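Local coordinates for protein homoserine kinase (Cytophaga hutchinsonii, PDB 4P52) that probably catalyses the ATP-dependent phosphorylation of L-homoserine to O-phospho-L-homoserine, a step toward threonine, as a kinase of the GHMP family, at residues A[195-201]-A[314-320]; A[270-276]-A[300-305]; A[168-173]-A[323-328]; A[254-258]-A[279-284]. One frame throughout, in Å; residues are numbered along the deposited sequence.

Overall arrangement
From the N terminus, 168-173 comes first and meets 323-328 near the C terminus, so interaction 3 closes the outermost loop and ties the end of helix 162-170 to the chain returning toward the larger sheet. Nested inside it, interaction 1 pairs 195-201 with 314-320 at the edge of the four-stranded antiparallel sheet. Within that loop lie interactions 4 and 2, which cross: 254-258 precedes 270-276, then follow their partners 279-284 and 300-305. Interaction 4 joins helix 253-257 to strand 278-281, and interaction 2 joins helices 264-273 and 295-310. Interaction 2 touches both interaction 1, through Met-305 and Ile-198, and interaction 4, through Ala-271 and Cys-279.

Interaction 1 of 4, residues A[195-201]-A[314-320]; sequences ATIIHPH and IGSDVYV
Ile-197 and Tyr-319 form an antiparallel hydrogen-bonded pair, closed by Ile-197 N to Tyr-319 O and Tyr-319 N to Ile-197 O, both 2.8 Å. His-199 and Asp-317 repeat the pattern two residues on, and His-201 N to Gly-315 O adds a further rung beyond the paired strands. The short strand axes approach to 4.6 Å.

The packed face carries Thr-196, Ile-198 and Pro-200 beside Ser-316, Val-318 and Val-320. With CG1 of Ile-198 anti to the backbone N (chi1 -173°), its CD1 meets Val-318 CG2 at 3.7 Å and also touches Ser-316 CB. Thr-196 CG2 lies 3.9 Å from both Val-318 CG1 and Val-320 CG2, while its OG1 bonds Ala-298 O.

The loose part is the end at His-201 and Gly-315. Exposed His-201 points NE2 at Asp-317 OD2, a nearly straight bond (169°) modelled at 2.5 Å, a doubtfully short value at this resolution; ring and carboxylate planes are 53° apart. One ring face lies over the Gly-315 backbone, and a water links His-201 O to Gly-315 N.

Strand 316-322 is outermost in the chain's sheet, as in the ferredoxin-like C-terminal half of GHMP kinases; strand 288-292 flanks 194-200 on its other edge, Leu-118 and Pro-113 cover Ile-197 and His-199, and helix 295-310 covers the packed face through Met-305 and Phe-309.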
loop_
_atom_site.group_PDB
_atom_site.type_symbol
_atom_site.label_atom_id
_atom_site.label_comp_id
_atom_site.label_asym_id
_atom_site.label_seq_id
_atom_site.Cartn_x
_atom_site.Cartn_y
_atom_site.Cartn_z
ATOM N N ALA A 195 -11.515 15.089 9.273
ATOM C CA ALA A 195 -12.481 14.351 8.488
ATOM C C ALA A 195 -13.850 15.039 8.619
ATOM O O ALA A 195 -14.319 15.328 9.747
ATOM C CB ALA A 195 -12.562 12.945 8.999
ATOM N N THR A 196 -14.462 15.347 7.474
ATOM C CA THR A 196 -15.821 15.812 7.456
ATOM C C THR A 196 -16.640 14.654 6.950
ATOM O O THR A 196 -16.366 14.146 5.863
ATOM C CB THR A 196 -16.010 17.031 6.541
ATOM O OG1 THR A 196 -15.087 18.059 6.917
ATOM C CG2 THR A 196 -17.423 17.574 6.692
ATOM N N ILE A 197 -17.616 14.223 7.755
ATOM C CA ILE A 197 -18.583 13.188 7.383
ATOM C C ILE A 197 -19.941 13.842 7.113
ATOM O O ILE A 197 -20.428 14.642 7.926
ATOM C CB ILE A 197 -18.857 12.163 8.522
ATOM C CG1 ILE A 197 -17.600 11.480 9.059
ATOM C CG2 ILE A 197 -19.788 11.066 8.041
ATOM C CD1 ILE A 197 -16.589 11.166 8.006
ATOM N N ILE A 198 -20.544 13.507 5.977
ATOM C CA ILE A 198 -21.929 13.855 5.726
ATOM C C ILE A 198 -22.767 12.585 5.545
ATOM O O ILE A 198 -22.423 11.680 4.744
ATOM C CB ILE A 198 -22.108 14.852 4.556
ATOM C CG1 ILE A 198 -23.568 15.304 4.478
ATOM C CG2 ILE A 198 -21.585 14.312 3.226
ATOM C CD1 ILE A 198 -23.713 16.685 3.864
ATOM N N HIS A 199 -23.854 12.516 6.309
ATOM C CA HIS A 199 -24.760 11.420 6.197
ATOM C C HIS A 199 -26.122 11.879 5.656
ATOM O O HIS A 199 -26.888 12.517 6.384
ATOM C CB HIS A 199 -24.942 10.726 7.527
ATOM C CG HIS A 199 -26.061 9.748 7.509
ATOM N ND1 HIS A 199 -27.246 9.963 8.188
ATOM C CD2 HIS A 199 -26.227 8.608 6.796
ATOM C CE1 HIS A 199 -28.078 8.970 7.923
ATOM N NE2 HIS A 199 -27.480 8.129 7.090
ATOM N N PRO A 200 -26.444 11.509 4.390
ATOM C CA PRO A 200 -27.728 11.866 3.791
ATOM C C PRO A 200 -28.886 11.053 4.370
ATOM O O PRO A 200 -28.726 9.881 4.692
ATOM C CB PRO A 200 -27.519 11.518 2.322
ATOM C CG PRO A 200 -26.569 10.349 2.348
ATOM C CD PRO A 200 -25.660 10.606 3.516
ATOM N N HIS A 201 -30.051 11.665 4.502
ATOM C CA HIS A 201 -31.218 10.959 5.063
ATOM C C HIS A 201 -31.950 10.127 4.018
ATOM O O HIS A 201 -33.070 10.420 3.620
ATOM C CB HIS A 201 -32.152 11.934 5.758
ATOM C CG HIS A 201 -31.540 12.585 6.959
ATOM N ND1 HIS A 201 -32.052 13.733 7.530
ATOM C CD2 HIS A 201 -30.458 12.245 7.701
ATOM C CE1 HIS A 201 -31.316 14.069 8.576
ATOM N NE2 HIS A 201 -30.346 13.181 8.702
ATOM N N ILE A 314 -32.537 16.388 -0.112
ATOM C CA ILE A 314 -32.230 15.308 0.809
ATOM C C ILE A 314 -31.611 15.851 2.101
ATOM O O ILE A 314 -30.606 16.555 2.053
ATOM C CB ILE A 314 -31.329 14.253 0.134
ATOM C CG1 ILE A 314 -32.091 13.606 -1.030
ATOM C CG2 ILE A 314 -30.886 13.228 1.154
ATOM C CD1 ILE A 314 -31.311 12.594 -1.814
ATOM N N GLY A 315 -32.242 15.542 3.240
ATOM C CA GLY A 315 -31.743 15.923 4.560
ATOM C C GLY A 315 -30.390 15.287 4.869
ATOM O O GLY A 315 -30.051 14.230 4.327
ATOM N N SER A 316 -29.617 15.925 5.742
ATOM C CA SER A 316 -28.216 15.578 5.895
ATOM C C SER A 316 -27.720 15.974 7.308
ATOM O O SER A 316 -28.166 16.976 7.886
ATOM C CB SER A 316 -27.370 16.241 4.754
ATOM O OG SER A 316 -27.303 17.682 4.802
ATOM N N ASP A 317 -26.805 15.181 7.854
ATOM C CA ASP A 317 -26.102 15.538 9.083
ATOM C C ASP A 317 -24.613 15.556 8.793
ATOM O O ASP A 317 -24.086 14.656 8.126
ATOM C CB ASP A 317 -26.392 14.545 10.215
ATOM C CG ASP A 317 -27.870 14.457 10.538
ATOM O OD1 ASP A 317 -28.459 15.463 11.016
ATOM O OD2 ASP A 317 -28.445 13.370 10.294
ATOM N N VAL A 318 -23.938 16.565 9.327
ATOM C CA VAL A 318 -22.515 16.767 9.100
ATOM C C VAL A 318 -21.784 16.620 10.422
ATOM O O VAL A 318 -22.243 17.131 11.437
ATOM C CB VAL A 318 -22.274 18.169 8.491
ATOM C CG1 VAL A 318 -20.795 18.467 8.344
ATOM C CG2 VAL A 318 -22.959 18.255 7.122
ATOM N N TYR A 319 -20.656 15.920 10.409
ATOM C CA TYR A 319 -19.806 15.808 11.590
ATOM C C TYR A 319 -18.368 16.147 11.205
ATOM O O TYR A 319 -17.904 15.769 10.117
ATOM C CB TYR A 319 -19.832 14.383 12.140
ATOM C CG TYR A 319 -21.209 13.856 12.375
ATOM C CD1 TYR A 319 -21.902 13.211 11.359
ATOM C CD2 TYR A 319 -21.826 14.005 13.638
ATOM C CE1 TYR A 319 -23.174 12.718 11.584
ATOM C CE2 TYR A 319 -23.115 13.535 13.877
ATOM C CZ TYR A 319 -23.778 12.900 12.850
ATOM O OH TYR A 319 -25.030 12.414 13.078
ATOM N N VAL A 320 -17.658 16.829 12.092
ATOM C CA VAL A 320 -16.315 17.268 11.784
ATOM C C VAL A 320 -15.461 16.913 12.974
ATOM O O VAL A 320 -15.815 17.235 14.109
ATOM C CB VAL A 320 -16.276 18.798 11.546
ATOM C CG1 VAL A 320 -14.859 19.309 11.457
ATOM C CG2 VAL A 320 -17.009 19.162 10.263
HETATM O O HOH W 1 -34.251 13.253 3.385
#

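Interaction 2 of 4, residues A[270-276]-A[300-305]; sequences AALDAGA and KIGQAM
Ala-274, just past the end of helix 264-273, meets Ala-304 methyl to methyl, CB to CB 4.1 Å. Ala-270 adds a second small contact, its CB lying 3.6 Å from Ala-304 O, so that short alanine side chains allow the backbones to come close: Ala-271 CA and Ile-301 CA are 5.2 Å apart.

Larger aliphatic groups fill the flanks. Ile-301 places CG1 beside its own backbone N (chi1 -74°), which carries CD1 to within 3.6 Å of Ala-276 CA, while CG2 leans on Ala-271 CB at 3.9 Å. The same methyl of Ala-271 is met by CG of Met-305, a selenomethionine, at 3.8 Å. Swapping Ile-301 for a glycine would probably open a gap beside Ala-271, Ala-274 and Ala-276, leaving the Ala-276 turn less firmly seated.

Helix 264-273 ends in a Schellman motif: Gly-275 has positive phi, Ala-276 N bonds back to Ala-271 O and Gly-275 N to Leu-272 O. Both helices belong to the helical layer, consistent with the ferredoxin-like C-terminal half of GHMP kinases; Ile-301 and Ala-276 touch Ala-290 of strand 288-292.

Bent at chi3, Lys-300 adds a van der Waals contact through its aliphatic part, CE 3.5 Å from Ala-274 O.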
loop_
_atom_site.group_PDB
_atom_site.type_symbol
_atom_site.label_atom_id
_atom_site.label_comp_id
_atom_site.label_asym_id
_atom_site.label_seq_id
_atom_site.Cartn_x
_atom_site.Cartn_y
_atom_site.Cartn_z
ATOM N N ALA A 270 -18.312 19.326 -4.913
ATOM C CA ALA A 270 -18.436 20.453 -4.006
ATOM C C ALA A 270 -17.363 20.375 -2.887
ATOM O O ALA A 270 -16.769 21.382 -2.518
ATOM C CB ALA A 270 -19.856 20.533 -3.440
ATOM N N ALA A 271 -17.093 19.179 -2.379
ATOM C CA ALA A 271 -16.054 19.010 -1.384
ATOM C C ALA A 271 -14.687 19.351 -1.964
ATOM O O ALA A 271 -13.892 20.039 -1.320
ATOM C CB ALA A 271 -16.056 17.601 -0.822
ATOM N N LEU A 272 -14.403 18.879 -3.174
ATOM C CA LEU A 272 -13.107 19.178 -3.789
ATOM C C LEU A 272 -12.980 20.660 -4.107
ATOM O O LEU A 272 -11.947 21.246 -3.807
ATOM C CB LEU A 272 -12.844 18.330 -5.031
ATOM C CG LEU A 272 -12.629 16.847 -4.748
ATOM C CD1 LEU A 272 -12.585 16.106 -6.074
ATOM C CD2 LEU A 272 -11.362 16.595 -3.944
ATOM N N ASP A 273 -14.029 21.286 -4.650
ATOM C CA ASP A 273 -14.000 22.762 -4.833
ATOM C C ASP A 273 -13.868 23.520 -3.505
ATOM O O ASP A 273 -13.330 24.604 -3.492
ATOM C CB ASP A 273 -15.191 23.303 -5.626
ATOM C CG ASP A 273 -15.298 22.707 -7.037
ATOM O OD1 ASP A 273 -14.338 22.041 -7.502
ATOM O OD2 ASP A 273 -16.360 22.880 -7.695
ATOM N N ALA A 274 -14.318 22.961 -2.382
ATOM C CA ALA A 274 -14.137 23.691 -1.127
ATOM C C ALA A 274 -12.746 23.433 -0.534
ATOM O O ALA A 274 -12.423 23.928 0.539
ATOM C CB ALA A 274 -15.254 23.400 -0.131
ATOM N N GLY A 275 -11.912 22.670 -1.250
ATOM C CA GLY A 275 -10.509 22.504 -0.875
ATOM C C GLY A 275 -10.208 21.216 -0.124
ATOM O O GLY A 275 -9.220 21.159 0.603
ATOM N N ALA A 276 -11.025 20.179 -0.286
ATOM C CA ALA A 276 -10.745 18.916 0.384
ATOM C C ALA A 276 -9.497 18.283 -0.202
ATOM O O ALA A 276 -9.247 18.422 -1.394
ATOM C CB ALA A 276 -11.911 17.956 0.236
ATOM N N LYS A 300 -16.045 24.392 6.167
ATOM C CA LYS A 300 -16.575 24.838 4.887
ATOM C C LYS A 300 -16.776 23.691 3.855
ATOM O O LYS A 300 -17.703 23.742 3.026
ATOM C CB LYS A 300 -15.929 26.122 4.351
ATOM C CG LYS A 300 -14.435 26.120 4.186
ATOM C CD LYS A 300 -14.005 27.155 3.145
ATOM C CE LYS A 300 -14.309 26.669 1.721
ATOM N NZ LYS A 300 -13.744 27.545 0.659
ATOM N N ILE A 301 -15.979 22.634 3.950
ATOM C CA ILE A 301 -16.268 21.447 3.182
ATOM C C ILE A 301 -17.641 20.876 3.569
ATOM O O ILE A 301 -18.442 20.556 2.710
ATOM C CB ILE A 301 -15.140 20.401 3.301
ATOM C CG1 ILE A 301 -13.927 20.849 2.471
ATOM C CG2 ILE A 301 -15.591 19.034 2.811
ATOM C CD1 ILE A 301 -12.598 20.410 3.058
ATOM N N GLY A 302 -17.904 20.765 4.860
ATOM C CA GLY A 302 -19.169 20.273 5.357
ATOM C C GLY A 302 -20.328 21.098 4.863
ATOM O O GLY A 302 -21.327 20.544 4.422
ATOM N N GLN A 303 -20.188 22.419 4.915
ATOM C CA GLN A 303 -21.196 23.325 4.392
ATOM C C GLN A 303 -21.465 23.163 2.900
ATOM O O GLN A 303 -22.619 23.302 2.461
ATOM C CB GLN A 303 -20.904 24.785 4.756
ATOM C CG GLN A 303 -21.294 25.138 6.193
ATOM C CD GLN A 303 -22.616 24.457 6.668
ATOM O OE1 GLN A 303 -22.604 23.315 7.220
ATOM N NE2 GLN A 303 -23.764 25.145 6.442
ATOM N N ALA A 304 -20.432 22.872 2.116
ATOM C CA ALA A 304 -20.628 22.716 0.673
ATOM C C ALA A 304 -21.266 21.361 0.303
ATOM O O ALA A 304 -22.066 21.269 -0.638
ATOM C CB ALA A 304 -19.326 22.947 -0.081
HETATM N N MSE A 305 -20.933 20.320 1.057
HETATM C CA MSE A 305 -21.564 19.019 0.875
HETATM C C MSE A 305 -23.029 19.091 1.278
HETATM O O MSE A 305 -23.893 18.633 0.527
HETATM C CB MSE A 305 -20.809 17.912 1.592
HETATM C CG MSE A 305 -19.401 17.718 1.035
HETATM SE SE MSE A 305 -18.554 16.102 1.844
HETATM C CE MSE A 305 -18.362 16.615 3.735
#

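Interaction 3 of 4, residues A[168-173]-A[323-328]; sequences CLYGGF and VNQQGP
Gly-171 and Gly-327 meet backbone to backbone with their CA atoms 3.6 Å apart, a spacing that excludes a side chain on either residue. A CB built on Gly-171 would fall among the backbone atoms of Gln-325, Gln-326 and Gly-327, and one on Gly-327 would run into Gly-171 N. Both have positive phi, as does Gly-172.

A single direct hydrogen bond joins the two segments, Gly-172 N to Asn-324 O at 2.7 Å, its donor tilted from the carbonyl plane. Beside it Val-323 CG1 packs on Gly-172 C, also at 3.6 Å. Gln-325 starts away from 168-173, but a bend at chi2 (-62°) folds it back, and a water that accepts from Phe-173 N donates to its OE1.

The loop 323-328 turns about Asn-324, whose OD1 takes Gln-326 N at 2.8 Å, an Asx turn, and Gly-327 N from the same face of its amide plane. ND2 bonds Val-49 O. This turn leads from strand 316-322 toward strand 329-330, which joins strand 26-36 in the larger mixed sheet.

Pro-328 sets CD against carbonyls in the last turn of helix 162-170, 3.3 Å from Cys-168 O and also against Leu-169 O, with CG 4.4 Å from Leu-169 CD1. The ring also touches Val-126 and Tyr-130, so helix 120-135 closes over it. Reducing Pro-328 to a glycine would remove the ring and would probably leave Leu-169 and Tyr-130 without this neighbour, opening a gap between loop and helices.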
loop_
_atom_site.group_PDB
_atom_site.type_symbol
_atom_site.label_atom_id
_atom_site.label_comp_id
_atom_site.label_asym_id
_atom_site.label_seq_id
_atom_site.Cartn_x
_atom_site.Cartn_y
_atom_site.Cartn_z
ATOM N N CYS A 168 -12.571 1.020 15.617
ATOM C CA CYS A 168 -13.589 1.312 16.571
ATOM C C CYS A 168 -13.099 0.932 17.977
ATOM O O CYS A 168 -13.189 1.724 18.916
ATOM C CB CYS A 168 -14.878 0.569 16.233
ATOM S SG CYS A 168 -16.152 0.996 17.431
ATOM N N LEU A 169 -12.581 -0.276 18.100
ATOM C CA LEU A 169 -12.110 -0.791 19.363
ATOM C C LEU A 169 -10.791 -0.172 19.806
ATOM O O LEU A 169 -10.601 0.070 20.983
ATOM C CB LEU A 169 -11.970 -2.319 19.294
ATOM C CG LEU A 169 -11.346 -3.043 20.485
ATOM C CD1 LEU A 169 -12.173 -2.946 21.778
ATOM C CD2 LEU A 169 -11.098 -4.495 20.095
ATOM N N TYR A 170 -9.882 0.066 18.874
ATOM C CA TYR A 170 -8.535 0.468 19.229
ATOM C C TYR A 170 -8.363 1.945 19.166
ATOM O O TYR A 170 -7.391 2.463 19.686
ATOM C CB TYR A 170 -7.509 -0.149 18.291
ATOM C CG TYR A 170 -7.397 -1.639 18.396
ATOM C CD1 TYR A 170 -7.578 -2.296 19.600
ATOM C CD2 TYR A 170 -7.085 -2.404 17.281
ATOM C CE1 TYR A 170 -7.478 -3.680 19.687
ATOM C CE2 TYR A 170 -6.974 -3.781 17.359
ATOM C CZ TYR A 170 -7.162 -4.410 18.566
ATOM O OH TYR A 170 -7.028 -5.776 18.623
ATOM N N GLY A 171 -9.285 2.633 18.501
ATOM C CA GLY A 171 -9.073 4.042 18.177
ATOM C C GLY A 171 -8.057 4.222 17.067
ATOM O O GLY A 171 -7.301 3.311 16.734
ATOM N N GLY A 172 -8.077 5.401 16.463
ATOM C CA GLY A 172 -7.037 5.790 15.542
ATOM C C GLY A 172 -7.271 5.328 14.129
ATOM O O GLY A 172 -8.418 5.064 13.715
ATOM N N PHE A 173 -6.164 5.230 13.401
ATOM C CA PHE A 173 -6.156 4.873 12.005
ATOM C C PHE A 173 -5.477 3.515 11.833
ATOM O O PHE A 173 -4.360 3.309 12.297
ATOM C CB PHE A 173 -5.395 5.939 11.226
ATOM C CG PHE A 173 -5.642 5.878 9.765
ATOM C CD1 PHE A 173 -5.163 4.807 9.018
ATOM C CD2 PHE A 173 -6.385 6.882 9.134
ATOM C CE1 PHE A 173 -5.422 4.716 7.661
ATOM C CE2 PHE A 173 -6.660 6.799 7.770
ATOM C CZ PHE A 173 -6.172 5.707 7.037
ATOM N N VAL A 323 -9.071 12.491 13.737
ATOM C CA VAL A 323 -9.147 11.063 13.998
ATOM C C VAL A 323 -9.214 10.827 15.501
ATOM O O VAL A 323 -8.426 11.401 16.274
ATOM C CB VAL A 323 -7.916 10.342 13.403
ATOM C CG1 VAL A 323 -7.886 8.860 13.814
ATOM C CG2 VAL A 323 -7.899 10.491 11.884
ATOM N N ASN A 324 -10.163 9.999 15.925
ATOM C CA ASN A 324 -10.397 9.736 17.329
ATOM C C ASN A 324 -9.418 8.659 17.782
ATOM O O ASN A 324 -9.553 7.497 17.420
ATOM C CB ASN A 324 -11.863 9.335 17.506
ATOM C CG ASN A 324 -12.188 8.781 18.897
ATOM O OD1 ASN A 324 -11.329 8.700 19.794
ATOM N ND2 ASN A 324 -13.441 8.345 19.063
ATOM N N GLN A 325 -8.417 9.058 18.565
ATOM C CA GLN A 325 -7.389 8.143 19.046
ATOM C C GLN A 325 -7.831 7.309 20.253
ATOM O O GLN A 325 -7.159 6.379 20.631
ATOM C CB GLN A 325 -6.159 8.931 19.466
ATOM C CG GLN A 325 -5.553 9.874 18.427
ATOM C CD GLN A 325 -5.048 9.158 17.185
ATOM O OE1 GLN A 325 -4.620 8.004 17.223
ATOM N NE2 GLN A 325 -5.124 9.849 16.057
ATOM N N GLN A 326 -8.927 7.670 20.889
ATOM C CA GLN A 326 -9.362 6.986 22.095
ATOM C C GLN A 326 -10.017 5.649 21.801
ATOM O O GLN A 326 -9.659 4.642 22.401
ATOM C CB GLN A 326 -10.320 7.879 22.896
ATOM C CG GLN A 326 -10.973 7.254 24.125
ATOM C CD GLN A 326 -10.023 6.444 25.006
ATOM O OE1 GLN A 326 -8.837 6.756 25.163
ATOM N NE2 GLN A 326 -10.557 5.398 25.606
ATOM N N GLY A 327 -10.948 5.639 20.850
ATOM C CA GLY A 327 -11.759 4.459 20.611
ATOM C C GLY A 327 -12.899 4.479 21.610
ATOM O O GLY A 327 -13.476 5.526 21.850
ATOM N N PRO A 328 -13.225 3.325 22.221
ATOM C CA PRO A 328 -14.360 3.336 23.158
ATOM C C PRO A 328 -14.054 4.071 24.465
ATOM O O PRO A 328 -12.911 4.287 24.808
ATOM C CB PRO A 328 -14.655 1.852 23.409
ATOM C CG PRO A 328 -13.508 1.102 22.841
ATOM C CD PRO A 328 -12.545 2.026 22.159
HETATM O O HOH W 2 -8.722 1.822 22.803
HETATM O O HOH W 3 -6.703 3.909 21.960
HETATM O O HOH W 4 -3.742 6.082 14.732
#

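Interaction 4 of 4, residues A[254-258]-A[279-284]; sequences EPARS and CSISGS
Ile-281 lays the end of its side chain across helix 253-257, with CD1 3.7 Å from Arg-257 CB and 4.0 Å from Glu-254 CA. CG1 stands anti to its own carbonyl carbon (chi1 -60°), which sends CD1 into the groove between those two residues, one turn apart on the helix; Phe-264 and Ile-261 touch the same side chain.

Glu-254 passes Ile-281 at an oblique angle, its CG 4.0 Å from CD1, and continues extended to the strand. There Ser-280 OG donates to Glu-254 OE1 at 3.0 Å, using the anti lone pair, the one away from OE2. OE1 also makes a salt bridge to Lys-268 of helix 264-273.

Arg-257 runs extended from CG to NE toward the loop that follows the strand. One face of its guanidinium lies under Ser-284 CB, 3.7 Å above the plane and toward the rim. NH1 is 3.4 Å from Gly-283 O, but the angle is too poor for a hydrogen bond; NE is held instead by Ala-209 O. Gly-283, with positive phi, belongs to a Ser-Gly-rich turn that probably corresponds to the third conserved motif of GHMP kinases.

A carboxylate oxygen that accepts a hydrogen bond from a hydroxyl and pairs with an ammonium group is likely to remain ionised, so Glu-254 probably joins helix 253-257 to helix 264-273 by charge and to strand 278-281 by a hydrogen bond.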
loop_
_atom_site.group_PDB
_atom_site.type_symbol
_atom_site.label_atom_id
_atom_site.label_comp_id
_atom_site.label_asym_id
_atom_site.label_seq_id
_atom_site.Cartn_x
_atom_site.Cartn_y
_atom_site.Cartn_z
ATOM N N GLU A 254 -15.600 2.954 -5.818
ATOM C CA GLU A 254 -16.403 4.171 -5.923
ATOM C C GLU A 254 -17.134 4.326 -7.286
ATOM O O GLU A 254 -18.332 4.561 -7.287
ATOM C CB GLU A 254 -15.554 5.390 -5.616
ATOM C CG GLU A 254 -16.304 6.701 -5.651
ATOM C CD GLU A 254 -15.375 7.865 -5.984
ATOM O OE1 GLU A 254 -14.612 8.310 -5.080
ATOM O OE2 GLU A 254 -15.415 8.325 -7.158
ATOM N N PRO A 255 -16.434 4.161 -8.440
ATOM C CA PRO A 255 -17.206 4.253 -9.695
ATOM C C PRO A 255 -18.354 3.225 -9.792
ATOM O O PRO A 255 -19.381 3.532 -10.380
ATOM C CB PRO A 255 -16.170 3.987 -10.799
ATOM C CG PRO A 255 -14.832 3.971 -10.140
ATOM C CD PRO A 255 -15.019 3.790 -8.668
ATOM N N ALA A 256 -18.191 2.036 -9.210
ATOM C CA ALA A 256 -19.274 1.051 -9.167
ATOM C C ALA A 256 -20.408 1.428 -8.202
ATOM O O ALA A 256 -21.576 1.314 -8.568
ATOM C CB ALA A 256 -18.737 -0.348 -8.868
ATOM N N ARG A 257 -20.077 1.881 -6.991
ATOM C CA ARG A 257 -21.083 2.187 -5.973
ATOM C C ARG A 257 -21.739 3.557 -6.065
ATOM O O ARG A 257 -22.844 3.764 -5.582
ATOM C CB ARG A 257 -20.470 2.094 -4.604
ATOM C CG ARG A 257 -20.329 0.681 -4.145
ATOM C CD ARG A 257 -19.731 0.656 -2.762
ATOM N NE ARG A 257 -19.850 -0.693 -2.241
ATOM C CZ ARG A 257 -19.168 -1.162 -1.215
ATOM N NH1 ARG A 257 -18.284 -0.396 -0.573
ATOM N NH2 ARG A 257 -19.377 -2.405 -0.846
ATOM N N SER A 258 -21.064 4.501 -6.680
ATOM C CA SER A 258 -21.535 5.868 -6.635
ATOM C C SER A 258 -22.902 6.027 -7.332
ATOM O O SER A 258 -23.634 6.946 -6.993
ATOM C CB SER A 258 -20.498 6.802 -7.248
ATOM O OG SER A 258 -20.548 6.668 -8.655
ATOM N N CYS A 279 -11.953 12.958 -1.212
ATOM C CA CYS A 279 -13.310 12.751 -0.807
ATOM C C CYS A 279 -13.802 11.469 -1.436
ATOM O O CYS A 279 -13.610 11.269 -2.632
ATOM C CB CYS A 279 -14.150 13.945 -1.270
ATOM S SG CYS A 279 -15.921 13.676 -1.079
ATOM N N SER A 280 -14.424 10.606 -0.633
ATOM C CA SER A 280 -15.018 9.380 -1.143
ATOM C C SER A 280 -16.176 8.825 -0.306
ATOM O O SER A 280 -16.617 9.443 0.664
ATOM C CB SER A 280 -13.949 8.292 -1.330
ATOM O OG SER A 280 -14.425 7.290 -2.265
ATOM N N ILE A 281 -16.669 7.651 -0.687
ATOM C CA ILE A 281 -17.732 6.998 0.052
ATOM C C ILE A 281 -17.197 6.491 1.369
ATOM O O ILE A 281 -16.122 5.926 1.403
ATOM C CB ILE A 281 -18.304 5.814 -0.738
ATOM C CG1 ILE A 281 -18.871 6.311 -2.075
ATOM C CG2 ILE A 281 -19.364 5.043 0.081
ATOM C CD1 ILE A 281 -19.052 5.209 -3.107
ATOM N N SER A 282 -17.949 6.665 2.449
ATOM C CA SER A 282 -17.545 6.083 3.712
ATOM C C SER A 282 -18.093 4.680 3.821
ATOM O O SER A 282 -19.312 4.485 3.710
ATOM C CB SER A 282 -18.071 6.931 4.850
ATOM O OG SER A 282 -17.798 6.283 6.078
ATOM N N GLY A 283 -17.214 3.701 4.046
ATOM C CA GLY A 283 -17.628 2.288 4.080
ATOM C C GLY A 283 -18.456 1.912 2.849
ATOM O O GLY A 283 -18.016 2.084 1.711
ATOM N N SER A 284 -19.673 1.427 3.044
ATOM C CA SER A 284 -20.472 1.064 1.895
ATOM C C SER A 284 -21.546 2.142 1.576
ATOM O O SER A 284 -22.439 1.931 0.739
ATOM C CB SER A 284 -21.093 -0.307 2.138
ATOM O OG SER A 284 -21.862 -0.240 3.319
#